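Local coordinates for putative uncharacterized protein (Xanthomonas oryzae pv. oryzae, PDB 4KL0), which binds calcium and is a bacterial effector related to nucleoside hydrolases that may cleave N-glycosidic bonds, at residues D29-T34 / L146-I151; D62-L67 / M154-A159; A173-M178 / L217-R222. One frame throughout, in Å; residues are numbered along the deposited sequence.

How the contacts relate
The three contacts lie on one mixed beta sheet with a Rossmann-like order of parallel strands. Contact 1 joins strands 28-34 and 146-150 near the middle of the chain. Contact 2 sits about 9 Å from it, centre to centre. It links the next strand, 58-65, to helix 155-163, which follows strand 146-150 in the chain. Contact 3 lies about 10 Å from contact 1, where strand 172-178 meets strand 221-224. Contacts 1 and 2 cross along the chain, while contact 3 opens after both have closed. The order in the sheet is 58-65, 28-34, 146-150, 172-178 and 221-224, side by side. Calcium is bound at the end of strand 146-150, beside contact 1.

Contact 1. Residues D29-T34 / L146-I151. With CA (calcium ion), chain B.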
ATOM      1  N   ASP A  29      -6.410 -15.593   0.638  1.00 19.99           N
ATOM      2  CA  ASP A  29      -6.222 -15.122  -0.737  1.00 18.92           C
ATOM      3  C   ASP A  29      -6.530 -13.628  -0.783  1.00 21.38           C
ATOM      4  O   ASP A  29      -7.529 -13.188  -0.178  1.00 19.91           O
ATOM      5  CB  ASP A  29      -7.132 -15.868  -1.715  1.00 19.80           C
ATOM      6  CG  ASP A  29      -6.520 -17.170  -2.185  1.00 26.99           C
ATOM      7  OD1 ASP A  29      -5.425 -17.525  -1.690  1.00 26.72           O
ATOM      8  OD2 ASP A  29      -7.114 -17.843  -3.065  1.00 31.94           O
ATOM      9  N   THR A  30      -5.683 -12.866  -1.495  1.00 17.77           N
ATOM     10  CA  THR A  30      -5.704 -11.393  -1.391  1.00 16.88           C
ATOM     11  C   THR A  30      -5.759 -10.739  -2.745  1.00 16.87           C
ATOM     12  O   THR A  30      -5.003 -11.114  -3.645  1.00 16.77           O
ATOM     13  CB  THR A  30      -4.450 -10.891  -0.615  1.00 16.07           C
ATOM     14  OG1 THR A  30      -4.477 -11.392   0.734  1.00 20.67           O
ATOM     15  CG2 THR A  30      -4.403  -9.359  -0.578  1.00 17.06           C
ATOM     16  N   LEU A  31      -6.665  -9.759  -2.886  1.00 14.65           N
ATOM     17  CA  LEU A  31      -6.806  -8.925  -4.099  1.00 12.65           C
ATOM     18  C   LEU A  31      -6.272  -7.522  -3.728  1.00 15.31           C
ATOM     19  O   LEU A  31      -6.733  -6.915  -2.706  1.00 15.04           O
ATOM     20  CB  LEU A  31      -8.280  -8.775  -4.514  1.00 13.85           C
ATOM     21  CG  LEU A  31      -9.034 -10.113  -4.495  1.00 15.26           C
ATOM     22  CD1 LEU A  31     -10.539  -9.848  -4.820  1.00 17.94           C
ATOM     23  CD2 LEU A  31      -8.437 -11.077  -5.469  1.00 15.99           C
ATOM     24  N   LEU A  32      -5.296  -7.047  -4.502  1.00 13.33           N
ATOM     25  CA  LEU A  32      -4.594  -5.786  -4.191  1.00 10.92           C
ATOM     26  C   LEU A  32      -4.836  -4.772  -5.307  1.00 13.77           C
ATOM     27  O   LEU A  32      -4.734  -5.077  -6.504  1.00 13.60           O
ATOM     28  CB  LEU A  32      -3.105  -6.101  -4.022  1.00 11.63           C
ATOM     29  CG  LEU A  32      -2.176  -4.975  -3.643  1.00 12.83           C
ATOM     30  CD1 LEU A  32      -2.555  -4.443  -2.238  1.00 14.44           C
ATOM     31  CD2 LEU A  32      -0.674  -5.443  -3.590  1.00 13.01           C
ATOM     32  N   PHE A  33      -5.124  -3.524  -4.902  1.00 11.67           N
ATOM     33  CA  PHE A  33      -5.366  -2.411  -5.819  1.00  9.33           C
ATOM     34  C   PHE A  33      -4.314  -1.351  -5.517  1.00 10.76           C
ATOM     35  O   PHE A  33      -4.195  -0.924  -4.369  1.00 10.79           O
ATOM     36  CB  PHE A  33      -6.781  -1.849  -5.562  1.00 12.16           C
ATOM     37  CG  PHE A  33      -7.848  -2.878  -5.733  1.00 11.49           C
ATOM     38  CD1 PHE A  33      -8.549  -2.968  -6.939  1.00 13.71           C
ATOM     39  CD2 PHE A  33      -8.152  -3.730  -4.686  1.00 13.16           C
ATOM     40  CE1 PHE A  33      -9.536  -4.003  -7.094  1.00 14.88           C
ATOM     41  CE2 PHE A  33      -9.129  -4.749  -4.845  1.00 12.80           C
ATOM     42  CZ  PHE A  33      -9.821  -4.827  -6.079  1.00 12.93           C
ATOM     43  N   THR A  34      -3.468  -1.008  -6.496  1.00 10.26           N
ATOM     44  CA  THR A  34      -2.174  -0.360  -6.189  1.00 10.43           C
ATOM     45  C   THR A  34      -1.681   0.541  -7.319  1.00 11.99           C
ATOM     46  O   THR A  34      -2.171   0.449  -8.452  1.00 13.14           O
ATOM     47  CB  THR A  34      -1.170  -1.474  -5.938  1.00 10.80           C
ATOM     48  OG1 THR A  34       0.140  -0.963  -5.661  1.00 11.94           O
ATOM     49  CG2 THR A  34      -1.071  -2.403  -7.125  1.00 12.73           C
ATOM     50  N   LEU A 146     -12.069 -14.046   0.384  1.00 21.12           N
ATOM     51  CA  LEU A 146     -10.797 -13.367   0.061  1.00 20.02           C
ATOM     52  C   LEU A 146     -10.776 -12.013   0.765  1.00 21.06           C
ATOM     53  O   LEU A 146     -11.831 -11.475   1.174  1.00 21.72           O
ATOM     54  CB  LEU A 146     -10.693 -13.133  -1.436  1.00 20.24           C
ATOM     55  CG  LEU A 146     -10.507 -14.351  -2.368  1.00 26.07           C
ATOM     56  CD1 LEU A 146     -11.829 -14.965  -2.723  1.00 27.93           C
ATOM     57  CD2 LEU A 146      -9.730 -14.049  -3.620  1.00 23.23           C
ATOM     58  N   GLY A 147      -9.580 -11.459   0.930  1.00 18.71           N
ATOM     59  CA  GLY A 147      -9.467 -10.088   1.426  1.00 19.28           C
ATOM     60  C   GLY A 147      -9.159  -9.115   0.301  1.00 16.27           C
ATOM     61  O   GLY A 147      -8.531  -9.477  -0.688  1.00 19.28           O
ATOM     62  N   MET A 148      -9.654  -7.887   0.412  1.00 14.61           N
ATOM     63  CA  MET A 148      -9.352  -6.852  -0.610  1.00 14.28           C
ATOM     64  C   MET A 148      -8.545  -5.797   0.105  1.00 14.92           C
ATOM     65  O   MET A 148      -8.888  -5.367   1.201  1.00 14.68           O
ATOM     66  CB  MET A 148     -10.623  -6.154  -1.161  1.00 15.16           C
ATOM     67  CG  MET A 148     -11.486  -6.977  -2.178  1.00 18.37           C
ATOM     68  SD  MET A 148     -13.127  -6.189  -2.662  1.00 11.07           S
ATOM     69  CE  MET A 148     -12.585  -4.610  -3.366  1.00 16.42           C
ATOM     70  N   VAL A 149      -7.427  -5.410  -0.483  1.00 12.68           N
ATOM     71  CA  VAL A 149      -6.574  -4.389   0.132  1.00 12.87           C
ATOM     72  C   VAL A 149      -6.372  -3.244  -0.856  1.00 12.79           C
ATOM     73  O   VAL A 149      -5.931  -3.461  -2.016  1.00 11.42           O
ATOM     74  CB  VAL A 149      -5.221  -5.024   0.508  1.00 11.06           C
ATOM     75  CG1 VAL A 149      -4.323  -3.924   1.066  1.00 10.97           C
ATOM     76  CG2 VAL A 149      -5.422  -6.166   1.571  1.00 13.11           C
ATOM     77  N   VAL A 150      -6.739  -2.045  -0.421  1.00 10.81           N
ATOM     78  CA  VAL A 150      -6.711  -0.882  -1.352  1.00  8.81           C
ATOM     79  C   VAL A 150      -5.647   0.074  -0.905  1.00 10.34           C
ATOM     80  O   VAL A 150      -5.720   0.654   0.172  1.00 10.96           O
ATOM     81  CB  VAL A 150      -8.093  -0.199  -1.371  1.00 11.13           C
ATOM     82  CG1 VAL A 150      -8.061   1.058  -2.227  1.00 12.58           C
ATOM     83  CG2 VAL A 150      -9.169  -1.240  -1.771  1.00 12.32           C
ATOM     84  N   ILE A 151      -4.603   0.233  -1.743  1.00  9.61           N
ATOM     85  CA  ILE A 151      -3.516   1.139  -1.402  1.00  9.89           C
ATOM     86  C   ILE A 151      -3.323   2.099  -2.562  1.00  9.83           C
ATOM     87  O   ILE A 151      -2.228   2.560  -2.753  1.00 10.78           O
ATOM     88  CB  ILE A 151      -2.211   0.381  -1.092  1.00  9.72           C
ATOM     89  CG1 ILE A 151      -1.841  -0.650  -2.179  1.00 10.46           C
ATOM     90  CG2 ILE A 151      -2.385  -0.386   0.259  1.00 11.69           C
ATOM     91  CD1 ILE A 151      -0.483  -1.308  -1.986  1.00 10.12           C
TER
HETATM   92 CA    CA B 501      -0.077   3.633  -2.980  1.00 10.46          CA
HETATM   93  O   HOH W   1      -1.148   4.851  -0.826  1.00 13.09           O
HETATM   94  O   HOH W   2       1.529   5.372  -2.218  1.00 15.13           O
HETATM   95  O   HOH W   3      -1.236   5.874  -3.587  1.00 12.46           O
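Two neighbouring parallel strands of the central sheet meet here, 29-34 against 146-151, and they lead to the calcium site. Five backbone hydrogen bonds join them. Leu31 gives its N to Gly147 O (2.9 Å) and takes Val149 N on its O (2.8 Å). Phe33 repeats this with Val149 O and Ile151 N. Gly147 N completes the ladder on Asp29 O.

On one face, Leu31 CD2 meets Leu146 CD2 at 3.7 Å. The Phe33 ring lies oblique to Met148, whose chain bends at its last torsion (chi3 59°) and brings CE to 3.8 Å from Phe33 CE2. Val149 O sits at the edge of the same ring. Helices 133-141 and 155-163 cover this face.

On the other face, Leu32 CD1 touches both Val149 CG1 and Ile151 CD1, each at 3.8 Å. Thr34 lies alongside Ile151 and hydrogen-bonds through OG1 to Asp42.

Ile151 O binds calcium at 2.4 Å, together with three waters and Asp35, Asp42 and Asp318. A metal site at the carboxyl ends of parallel strands is characteristic of the nucleoside hydrolase fold.

Contact 2. Residues D62-L67 / M154-A159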
ATOM      1  N   ASP A  62      -4.051 -11.640  -7.306  1.00 15.54           N
ATOM      2  CA  ASP A  62      -4.399 -10.714  -8.371  1.00 13.66           C
ATOM      3  C   ASP A  62      -4.071  -9.309  -7.911  1.00 14.28           C
ATOM      4  O   ASP A  62      -4.310  -8.960  -6.762  1.00 15.66           O
ATOM      5  CB  ASP A  62      -5.907 -10.792  -8.685  1.00 17.32           C
ATOM      6  CG  ASP A  62      -6.327 -12.193  -9.175  1.00 20.63           C
ATOM      7  OD1 ASP A  62      -6.721 -13.015  -8.335  1.00 21.06           O
ATOM      8  OD2 ASP A  62      -6.265 -12.447 -10.399  1.00 24.34           O
ATOM      9  N   VAL A  63      -3.520  -8.549  -8.811  1.00 13.51           N
ATOM     10  CA  VAL A  63      -3.217  -7.150  -8.542  1.00 13.89           C
ATOM     11  C   VAL A  63      -3.731  -6.310  -9.705  1.00 16.16           C
ATOM     12  O   VAL A  63      -3.442  -6.596 -10.879  1.00 16.22           O
ATOM     13  CB  VAL A  63      -1.685  -7.011  -8.405  1.00 14.42           C
ATOM     14  CG1 VAL A  63      -1.297  -5.578  -8.208  1.00 14.64           C
ATOM     15  CG2 VAL A  63      -1.195  -7.834  -7.228  1.00 14.71           C
ATOM     16  N   VAL A  64      -4.517  -5.281  -9.422  1.00 12.23           N
ATOM     17  CA  VAL A  64      -4.993  -4.407 -10.488  1.00 13.21           C
ATOM     18  C   VAL A  64      -4.419  -3.001 -10.222  1.00 14.77           C
ATOM     19  O   VAL A  64      -4.450  -2.504  -9.114  1.00 14.94           O
ATOM     20  CB  VAL A  64      -6.505  -4.372 -10.557  1.00 15.47           C
ATOM     21  CG1 VAL A  64      -6.942  -3.439 -11.653  1.00 16.83           C
ATOM     22  CG2 VAL A  64      -7.056  -5.829 -10.821  1.00 18.80           C
ATOM     23  N   VAL A  65      -3.842  -2.407 -11.245  1.00 12.42           N
ATOM     24  CA  VAL A  65      -2.988  -1.202 -11.079  1.00 11.60           C
ATOM     25  C   VAL A  65      -3.702   0.030 -11.646  1.00 14.01           C
ATOM     26  O   VAL A  65      -4.246   0.018 -12.790  1.00 14.98           O
ATOM     27  CB  VAL A  65      -1.655  -1.421 -11.861  1.00 13.25           C
ATOM     28  CG1 VAL A  65      -0.815  -0.174 -11.880  1.00 14.62           C
ATOM     29  CG2 VAL A  65      -0.871  -2.597 -11.243  1.00 14.44           C
ATOM     30  N   THR A  66      -3.640   1.140 -10.903  1.00 12.24           N
ATOM     31  CA  THR A  66      -4.312   2.364 -11.330  1.00 10.98           C
ATOM     32  C   THR A  66      -3.311   3.525 -11.307  1.00 10.78           C
ATOM     33  O   THR A  66      -2.120   3.279 -11.144  1.00 12.55           O
ATOM     34  CB  THR A  66      -5.597   2.622 -10.473  1.00 13.91           C
ATOM     35  OG1 THR A  66      -6.394   3.694 -11.005  1.00 13.83           O
ATOM     36  CG2 THR A  66      -5.272   2.937  -8.999  1.00 13.26           C
ATOM     37  N   LEU A  67      -3.795   4.737 -11.575  1.00 11.68           N
ATOM     38  CA  LEU A  67      -3.134   6.053 -11.523  1.00 10.86           C
ATOM     39  C   LEU A  67      -2.428   6.371 -12.849  1.00 12.87           C
ATOM     40  O   LEU A  67      -1.403   5.745 -13.176  1.00 12.58           O
ATOM     41  CB  LEU A  67      -2.123   6.199 -10.328  1.00  9.97           C
ATOM     42  CG  LEU A  67      -1.637   7.630 -10.104  1.00 10.47           C
ATOM     43  CD1 LEU A  67      -2.754   8.487  -9.434  1.00 12.58           C
ATOM     44  CD2 LEU A  67      -0.482   7.529  -9.099  1.00 11.54           C
ATOM     45  N   MET A 154      -9.591   4.159  -6.207  1.00 11.29           N
ATOM     46  CA  MET A 154     -10.526   3.073  -6.059  1.00 11.66           C
ATOM     47  C   MET A 154     -11.361   2.834  -7.321  1.00 11.89           C
ATOM     48  O   MET A 154     -12.354   2.106  -7.234  1.00 14.13           O
ATOM     49  CB  MET A 154     -11.438   3.389  -4.859  1.00 12.51           C
ATOM     50  CG  MET A 154     -10.753   2.913  -3.561  1.00 14.83           C
ATOM     51  SD  MET A 154     -11.155   3.812  -2.016  1.00 10.18           S
ATOM     52  CE  MET A 154      -9.779   4.922  -1.983  1.00 17.14           C
ATOM     53  N   THR A 155     -10.927   3.333  -8.482  1.00 11.45           N
ATOM     54  CA  THR A 155     -11.697   3.098  -9.743  1.00 12.40           C
ATOM     55  C   THR A 155     -12.011   1.605  -9.943  1.00 15.08           C
ATOM     56  O   THR A 155     -13.164   1.197 -10.225  1.00 15.34           O
ATOM     57  CB  THR A 155     -10.837   3.554 -10.902  1.00 15.45           C
ATOM     58  OG1 THR A 155     -10.487   4.927 -10.702  1.00 14.24           O
ATOM     59  CG2 THR A 155     -11.523   3.342 -12.235  1.00 17.30           C
ATOM     60  N   ASP A 156     -10.991   0.770  -9.829  1.00 13.24           N
ATOM     61  CA  ASP A 156     -11.165  -0.690 -10.053  1.00 13.03           C
ATOM     62  C   ASP A 156     -11.790  -1.429  -8.885  1.00 14.48           C
ATOM     63  O   ASP A 156     -12.572  -2.401  -9.095  1.00 16.74           O
ATOM     64  CB  ASP A 156      -9.823  -1.304 -10.452  1.00 15.37           C
ATOM     65  CG  ASP A 156      -9.214  -0.539 -11.587  1.00 17.54           C
ATOM     66  OD1 ASP A 156      -9.843  -0.486 -12.674  1.00 18.64           O
ATOM     67  OD2 ASP A 156      -8.153   0.060 -11.422  1.00 17.73           O
ATOM     68  N   ALA A 157     -11.438  -1.065  -7.646  1.00 13.44           N
ATOM     69  CA  ALA A 157     -12.080  -1.704  -6.526  1.00 11.29           C
ATOM     70  C   ALA A 157     -13.580  -1.449  -6.547  1.00 13.53           C
ATOM     71  O   ALA A 157     -14.345  -2.341  -6.222  1.00 13.92           O
ATOM     72  CB  ALA A 157     -11.451  -1.207  -5.172  1.00 15.24           C
ATOM     73  N   SER A 158     -13.974  -0.243  -6.917  1.00 13.71           N
ATOM     74  CA  SER A 158     -15.409   0.061  -6.962  1.00 14.88           C
ATOM     75  C   SER A 158     -16.003  -0.710  -8.146  1.00 15.79           C
ATOM     76  O   SER A 158     -17.108  -1.267  -7.994  1.00 16.81           O
ATOM     77  CB  SER A 158     -15.605   1.549  -7.151  1.00 16.90           C
ATOM     78  OG  SER A 158     -16.988   1.855  -7.371  1.00 18.27           O
ATOM     79  N   ALA A 159     -15.305  -0.741  -9.301  1.00 14.73           N
ATOM     80  CA  ALA A 159     -15.762  -1.537 -10.462  1.00 18.74           C
ATOM     81  C   ALA A 159     -16.026  -2.991 -10.094  1.00 20.94           C
ATOM     82  O   ALA A 159     -16.982  -3.592 -10.581  1.00 21.19           O
ATOM     83  CB  ALA A 159     -14.791  -1.450 -11.647  1.00 18.22           C
TER
HETATM   84  O   HOH W   4      -6.742  -0.548  -9.155  1.00 15.29           O
HETATM   85  O   HOH W   5      -7.646   2.336 -12.948  1.00 15.44           O
HETATM   86  O   HOH W   6      -8.238   4.878  -9.183  1.00 15.75           O
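Asp156 and Thr66 face each other across a gap bridged by three waters. The end of strand 58-65 and the loop after it meet the first turn of helix 155-163 there. Only a small surface is buried directly between the two segments, 160 Å².

The direct contacts are van der Waals. Val64 CG1 rests against the carboxylate carbon, 3.7 Å from Asp156 CG. With chi1 at 179°, this methyl stands opposite the backbone N. Thr66 and Asp156 run past one another head to tail, and Thr66 CB comes to 3.7 Å from Asp156 OD2.

The polar contacts run through three waters. Water 4 donates to Val64 O and to Asp156 OD2, the latter at 2.7 Å. Water 5 also donates to Asp156 OD2, at 2.8 Å, and accepts from Thr66 OG1. Water 6 donates to Thr66 OG1 at 2.8 Å and to Thr155 OG1 at 2.7 Å. Thus OD2 receives two water bonds, and Thr66 OG1 acts as donor to one water and acceptor from another.

Partners beyond the segments hold the helix side. Asp156 OD1 accepts from Gln98 N, and Thr155 OG1 hydrogen-bonds to Asp203. Thr66 also comes close to Asp35 of the calcium site.

Together, the donors to both oxygens of Asp156 would probably stabilise a negative charge on this buried carboxylate. The polar link between these segments runs through the three waters, while direct contact is van der Waals only.

Contact 3. Residues A173-M178 / L217-R222; sequences ASITIM and LGIPLR
Ile175 and Leu221 run alongside each other with the same heading from adjacent parallel strands, and Leu221 CD2 comes to 3.8 Å from Ile175 CB. The same methyl reaches Ile177 CD1 at 3.9 Å, but there the two side chains cross at a slant. Ile175 is also met by Ile219, from before the strand begins. Ile219 CG2, opposite the backbone N, meets Ile175 CG1 at 3.9 Å from an oblique direction. Helix 204-216 covers this apolar face, with Ala214 against Ile175 and Leu221.

The chain reaches the strand through a Schellman motif that ends helix 204-216, with Gly218 at positive phi. Strand 172-178, that helix and strand 221-224 form a beta-alpha-beta crossover, as in Rossmann-like folds. Three backbone bonds set the register. Ile175 N donates to Pro220 O, Arg222 N donates to Ile175 O at 2.9 Å, and Ile177 N donates to Arg222 O at 2.8 Å. Pro220 has no N-H to give; its ring carbon CD instead lies 3.3 Å from Ala173 O.

Thr176 and Arg222 occupy the opposite face and also run alongside each other. Thr176 CG2 lies 3.6 Å from Arg222 O, and Thr176 OG1 is 4.1 Å from Arg222 CB. Arg222 starts out extended (chi1 -178°), then bends at chi3 (-71°), and its guanidinium turns off from strand 172-178. The guanidinium group forms a salt bridge with Glu348 and a hydrogen bond to Ala324 O.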
ATOM      1  N   ALA A 173     -14.106 -11.110   2.645  1.00 19.24           N
ATOM      2  CA  ALA A 173     -14.073 -10.972   4.102  1.00 19.49           C
ATOM      3  C   ALA A 173     -14.045  -9.555   4.680  1.00 22.37           C
ATOM      4  O   ALA A 173     -14.753  -9.253   5.656  1.00 22.22           O
ATOM      5  CB  ALA A 173     -12.927 -11.807   4.696  1.00 22.76           C
ATOM      6  N   SER A 174     -13.247  -8.672   4.066  1.00 17.98           N
ATOM      7  CA  SER A 174     -13.129  -7.307   4.545  1.00 17.83           C
ATOM      8  C   SER A 174     -12.478  -6.555   3.432  1.00 15.41           C
ATOM      9  O   SER A 174     -11.889  -7.145   2.508  1.00 17.02           O
ATOM     10  CB  SER A 174     -12.205  -7.192   5.763  1.00 19.75           C
ATOM     11  OG  SER A 174     -10.896  -7.700   5.455  1.00 22.97           O
ATOM     12  N   ILE A 175     -12.574  -5.246   3.553  1.00 14.56           N
ATOM     13  CA  ILE A 175     -11.895  -4.318   2.629  1.00 13.17           C
ATOM     14  C   ILE A 175     -11.099  -3.378   3.522  1.00 14.36           C
ATOM     15  O   ILE A 175     -11.653  -2.694   4.393  1.00 15.58           O
ATOM     16  CB  ILE A 175     -12.874  -3.492   1.784  1.00 14.69           C
ATOM     17  CG1 ILE A 175     -13.760  -4.398   0.938  1.00 16.17           C
ATOM     18  CG2 ILE A 175     -12.078  -2.462   0.931  1.00 15.14           C
ATOM     19  CD1 ILE A 175     -14.843  -3.657   0.159  1.00 19.30           C
ATOM     20  N   THR A 176      -9.791  -3.304   3.302  1.00 13.09           N
ATOM     21  CA  THR A 176      -8.926  -2.482   4.146  1.00 12.12           C
ATOM     22  C   THR A 176      -8.294  -1.456   3.230  1.00 13.63           C
ATOM     23  O   THR A 176      -7.799  -1.808   2.153  1.00 14.59           O
ATOM     24  CB  THR A 176      -7.762  -3.324   4.777  1.00 14.60           C
ATOM     25  OG1 THR A 176      -8.330  -4.445   5.478  1.00 14.69           O
ATOM     26  CG2 THR A 176      -6.948  -2.542   5.795  1.00 14.50           C
ATOM     27  N   ILE A 177      -8.364  -0.193   3.618  1.00 11.70           N
ATOM     28  CA  ILE A 177      -8.074   0.889   2.655  1.00 11.09           C
ATOM     29  C   ILE A 177      -7.130   1.885   3.309  1.00 13.30           C
ATOM     30  O   ILE A 177      -7.317   2.249   4.483  1.00 15.27           O
ATOM     31  CB  ILE A 177      -9.382   1.709   2.313  1.00 14.31           C
ATOM     32  CG1 ILE A 177     -10.448   0.793   1.726  1.00 14.21           C
ATOM     33  CG2 ILE A 177      -9.062   2.899   1.348  1.00 15.58           C
ATOM     34  CD1 ILE A 177     -11.855   1.505   1.607  1.00 17.43           C
ATOM     35  N   MET A 178      -6.138   2.373   2.567  1.00 10.64           N
ATOM     36  CA  MET A 178      -5.288   3.451   3.028  1.00 11.60           C
ATOM     37  C   MET A 178      -5.987   4.717   2.553  1.00 13.29           C
ATOM     38  O   MET A 178      -5.956   5.069   1.364  1.00 10.56           O
ATOM     39  CB  MET A 178      -3.891   3.297   2.353  1.00 11.51           C
ATOM     40  CG  MET A 178      -2.757   4.132   2.971  1.00 12.93           C
ATOM     41  SD  MET A 178      -2.857   5.977   2.720  1.00  8.55           S
ATOM     42  CE  MET A 178      -3.053   6.433   4.474  1.00 13.89           C
ATOM     43  N   LEU A 217     -23.506  -3.646   1.238  1.00 26.05           N
ATOM     44  CA  LEU A 217     -23.343  -5.074   1.065  1.00 24.69           C
ATOM     45  C   LEU A 217     -22.930  -5.789   2.391  1.00 23.71           C
ATOM     46  O   LEU A 217     -22.800  -7.023   2.416  1.00 29.06           O
ATOM     47  CB  LEU A 217     -22.373  -5.376  -0.072  1.00 24.35           C
ATOM     48  CG  LEU A 217     -22.652  -5.054  -1.538  1.00 24.92           C
ATOM     49  CD1 LEU A 217     -21.424  -5.404  -2.328  1.00 28.18           C
ATOM     50  CD2 LEU A 217     -23.794  -5.925  -2.057  1.00 29.32           C
ATOM     51  N   GLY A 218     -22.747  -5.034   3.472  1.00 23.10           N
ATOM     52  CA  GLY A 218     -22.397  -5.609   4.763  1.00 23.02           C
ATOM     53  C   GLY A 218     -20.968  -6.114   4.847  1.00 21.89           C
ATOM     54  O   GLY A 218     -20.636  -6.981   5.673  1.00 23.72           O
ATOM     55  N   ILE A 219     -20.078  -5.559   4.023  1.00 20.26           N
ATOM     56  CA  ILE A 219     -18.675  -6.016   4.070  1.00 19.78           C
ATOM     57  C   ILE A 219     -17.864  -5.118   4.988  1.00 17.07           C
ATOM     58  O   ILE A 219     -17.809  -3.909   4.754  1.00 19.21           O
ATOM     59  CB  ILE A 219     -18.069  -5.936   2.714  1.00 18.80           C
ATOM     60  CG1 ILE A 219     -18.850  -6.810   1.778  1.00 23.69           C
ATOM     61  CG2 ILE A 219     -16.593  -6.346   2.757  1.00 19.03           C
ATOM     62  CD1 ILE A 219     -18.703  -6.402   0.422  1.00 26.59           C
ATOM     63  N   PRO A 220     -17.224  -5.671   6.035  1.00 17.94           N
ATOM     64  CA  PRO A 220     -16.492  -4.834   7.005  1.00 18.13           C
ATOM     65  C   PRO A 220     -15.438  -3.958   6.285  1.00 16.61           C
ATOM     66  O   PRO A 220     -14.742  -4.474   5.418  1.00 17.35           O
ATOM     67  CB  PRO A 220     -15.768  -5.843   7.897  1.00 21.48           C
ATOM     68  CG  PRO A 220     -16.623  -7.128   7.758  1.00 22.94           C
ATOM     69  CD  PRO A 220     -17.179  -7.115   6.343  1.00 19.20           C
ATOM     70  N   LEU A 221     -15.347  -2.701   6.668  1.00 16.80           N
ATOM     71  CA  LEU A 221     -14.335  -1.771   6.143  1.00 18.00           C
ATOM     72  C   LEU A 221     -13.358  -1.411   7.211  1.00 18.08           C
ATOM     73  O   LEU A 221     -13.742  -1.121   8.355  1.00 19.92           O
ATOM     74  CB  LEU A 221     -15.010  -0.455   5.717  1.00 20.80           C
ATOM     75  CG  LEU A 221     -15.734  -0.248   4.414  1.00 19.93           C
ATOM     76  CD1 LEU A 221     -16.224   1.225   4.397  1.00 19.07           C
ATOM     77  CD2 LEU A 221     -14.778  -0.537   3.238  1.00 19.85           C
ATOM     78  N   ARG A 222     -12.058  -1.385   6.903  1.00 13.97           N
ATOM     79  CA  ARG A 222     -11.092  -0.951   7.880  1.00 15.83           C
ATOM     80  C   ARG A 222     -10.229   0.109   7.190  1.00 16.43           C
ATOM     81  O   ARG A 222      -9.681  -0.179   6.128  1.00 16.18           O
ATOM     82  CB  ARG A 222     -10.199  -2.098   8.342  1.00 14.95           C
ATOM     83  CG  ARG A 222      -9.192  -1.689   9.414  1.00 17.54           C
ATOM     84  CD  ARG A 222      -8.467  -2.931   9.962  1.00 18.81           C
ATOM     85  NE  ARG A 222      -9.443  -3.666  10.750  1.00 21.44           N
ATOM     86  CZ  ARG A 222      -9.190  -4.825  11.341  1.00 26.13           C
ATOM     87  NH1 ARG A 222      -7.974  -5.365  11.239  1.00 25.04           N
ATOM     88  NH2 ARG A 222     -10.141  -5.414  12.046  1.00 26.79           N
TER